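PDB 3EZY: Myo-inositol 2-dehydrogenase from Thermotoga maritima, which catalyses the NAD(+)-dependent oxidation of myo-inositol to 2-keto-myo-inositol and thus probably acts in a myo-inositol degradation pathway. Local coordinates for residues Lys89-Glu94 and Val116-Gly121. Sequence-based numbering, arbitrary orientation.
Sequences KHVFCE and VILFTG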
loop_
_atom_site.group_PDB
_atom_site.type_symbol
_atom_site.label_atom_id
_atom_site.label_comp_id
_atom_site.label_asym_id
_atom_site.label_seq_id
_atom_site.Cartn_x
_atom_site.Cartn_y
_atom_site.Cartn_z
ATOM N N LYS A 89 -13.632 47.142 6.364
ATOM C CA LYS A 89 -14.157 45.753 6.384
ATOM C C LYS A 89 -13.032 44.719 6.264
ATOM O O LYS A 89 -12.240 44.793 5.328
ATOM C CB LYS A 89 -15.102 45.517 5.185
ATOM C CG LYS A 89 -16.330 46.472 5.150
ATOM C CD LYS A 89 -16.991 46.550 6.548
ATOM C CE LYS A 89 -18.134 47.574 6.562
ATOM N NZ LYS A 89 -19.189 47.238 5.558
ATOM N N HIS A 90 -13.010 43.719 7.144
ATOM C CA HIS A 90 -12.033 42.627 7.052
ATOM C C HIS A 90 -12.186 41.879 5.735
ATOM O O HIS A 90 -13.305 41.682 5.276
ATOM C CB HIS A 90 -12.240 41.678 8.213
ATOM C CG HIS A 90 -11.938 42.305 9.533
ATOM N ND1 HIS A 90 -10.694 42.814 9.844
ATOM C CD2 HIS A 90 -12.720 42.520 10.617
ATOM C CE1 HIS A 90 -10.720 43.296 11.075
ATOM N NE2 HIS A 90 -11.935 43.128 11.566
ATOM N N VAL A 91 -11.081 41.504 5.092
ATOM C CA VAL A 91 -11.190 41.012 3.721
ATOM C C VAL A 91 -10.412 39.716 3.461
ATOM O O VAL A 91 -9.224 39.589 3.839
ATOM C CB VAL A 91 -10.874 42.136 2.628
ATOM C CG1 VAL A 91 -9.545 42.790 2.845
ATOM C CG2 VAL A 91 -10.933 41.563 1.208
ATOM N N PHE A 92 -11.103 38.743 2.853
ATOM C CA PHE A 92 -10.466 37.513 2.357
ATOM C C PHE A 92 -10.456 37.639 0.849
ATOM O O PHE A 92 -11.485 38.018 0.249
ATOM C CB PHE A 92 -11.276 36.290 2.823
ATOM C CG PHE A 92 -10.926 34.982 2.126
ATOM C CD1 PHE A 92 -10.103 34.041 2.747
ATOM C CD2 PHE A 92 -11.438 34.689 0.858
ATOM C CE1 PHE A 92 -9.767 32.812 2.083
ATOM C CE2 PHE A 92 -11.143 33.479 0.208
ATOM C CZ PHE A 92 -10.290 32.540 0.822
ATOM N N CYS A 93 -9.302 37.383 0.218
ATOM C CA CYS A 93 -9.194 37.452 -1.234
ATOM C C CYS A 93 -8.738 36.112 -1.819
ATOM O O CYS A 93 -7.661 35.596 -1.471
ATOM C CB CYS A 93 -8.197 38.560 -1.655
ATOM S SG CYS A 93 -8.183 38.940 -3.416
ATOM N N GLU A 94 -9.520 35.588 -2.756
ATOM C CA GLU A 94 -9.143 34.367 -3.446
ATOM C C GLU A 94 -7.794 34.548 -4.146
ATOM O O GLU A 94 -7.399 35.688 -4.511
ATOM C CB GLU A 94 -10.227 33.960 -4.484
ATOM C CG GLU A 94 -11.196 32.874 -3.964
ATOM C CD GLU A 94 -10.431 31.675 -3.371
ATOM O OE1 GLU A 94 -10.777 31.195 -2.269
ATOM O OE2 GLU A 94 -9.463 31.215 -4.014
ATOM N N VAL A 116 -7.431 46.509 9.011
ATOM C CA VAL A 116 -8.327 45.339 8.825
ATOM C C VAL A 116 -7.485 44.194 8.282
ATOM O O VAL A 116 -6.460 44.445 7.644
ATOM C CB VAL A 116 -9.451 45.607 7.800
ATOM C CG1 VAL A 116 -10.398 46.743 8.289
ATOM C CG2 VAL A 116 -8.854 45.935 6.462
ATOM N N ILE A 117 -7.938 42.961 8.519
ATOM C CA ILE A 117 -7.307 41.731 8.029
ATOM C C ILE A 117 -7.334 41.653 6.512
ATOM O O ILE A 117 -8.350 41.944 5.887
ATOM C CB ILE A 117 -8.082 40.505 8.596
ATOM C CG1 ILE A 117 -7.888 40.416 10.095
ATOM C CG2 ILE A 117 -7.666 39.213 7.982
ATOM C CD1 ILE A 117 -8.833 39.387 10.715
ATOM N N LEU A 118 -6.206 41.241 5.944
ATOM C CA LEU A 118 -6.112 40.793 4.561
ATOM C C LEU A 118 -5.654 39.322 4.579
ATOM O O LEU A 118 -4.531 39.027 4.957
ATOM C CB LEU A 118 -5.136 41.644 3.736
ATOM C CG LEU A 118 -4.882 41.147 2.289
ATOM C CD1 LEU A 118 -6.213 40.907 1.547
ATOM C CD2 LEU A 118 -3.998 42.136 1.500
ATOM N N PHE A 119 -6.546 38.420 4.209
ATOM C CA PHE A 119 -6.291 36.961 4.250
ATOM C C PHE A 119 -6.221 36.483 2.796
ATOM O O PHE A 119 -7.132 36.731 2.028
ATOM C CB PHE A 119 -7.481 36.285 4.952
ATOM C CG PHE A 119 -7.275 34.804 5.295
ATOM C CD1 PHE A 119 -7.252 34.396 6.625
ATOM C CD2 PHE A 119 -7.132 33.852 4.297
ATOM C CE1 PHE A 119 -7.101 33.054 6.979
ATOM C CE2 PHE A 119 -6.957 32.494 4.636
ATOM C CZ PHE A 119 -6.939 32.115 5.987
ATOM N N THR A 120 -5.139 35.810 2.423
ATOM C CA THR A 120 -4.943 35.351 1.072
ATOM C C THR A 120 -5.446 33.925 0.975
ATOM O O THR A 120 -5.127 33.099 1.828
ATOM C CB THR A 120 -3.453 35.344 0.691
ATOM O OG1 THR A 120 -2.977 36.691 0.684
ATOM C CG2 THR A 120 -3.250 34.760 -0.736
ATOM N N GLY A 121 -6.220 33.632 -0.069
ATOM C CA GLY A 121 -6.902 32.354 -0.177
ATOM C C GLY A 121 -6.025 31.215 -0.699
ATOM O O GLY A 121 -6.337 30.643 -1.759
HETATM O O HOH W 1 -8.864 29.853 -1.278
#
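Lys-89 meets Val-116 through its backbone, its carbonyl O lying 3.7 Å from Val-116 CG2, while NZ reaches away to the carbonyls of Ile-60, Asp-62 and Val-65. At His-90 a side chain takes over a backbone role: ND1 accepts the amide of Ile-117 at 3.1 Å, almost straight (168°) and in the plane of the imidazole. With chi1 at -66°, CG stands beside the backbone N of His-90, which brings the ring edge to that amide; the bond fixes the ring's rotation. Regular parallel pairing follows. Val-91 N binds Ile-117 O and Val-91 O receives Phe-119 N, so this one residue bridges both sides of Leu-118, whose CD1 packs alongside Val-91 CG1 on the face where Val-91 meets Val-81 and Cys-84 of helix 77-86. From the other face of the sheet rises Phe-92, its CD1 3.4 Å from Phe-119 CD2, the two ring planes inclined by 33°. The far end of the Phe-92 ring, CZ, rests 3.5 Å from Gly-121 CA, where the absence of a side chain permits so close an approach. Cys-93 N donates to Phe-119 O, and Cys-93 O accepts Gly-121 N. Beyond it, Glu-94 OE1 is bound by His-17. These strands are the last two of the Rossmann sheet, joined by helix 101-114 in a beta-alpha-beta crossover. Parallel N-H to C=O bonds thus bind the outermost of the six strands to 90-94, and the imidazole accepts the Ile-117 amide just before that pairing begins, consistent with an unprotonated ND1 and, if the ring is neutral, a proton on NE2.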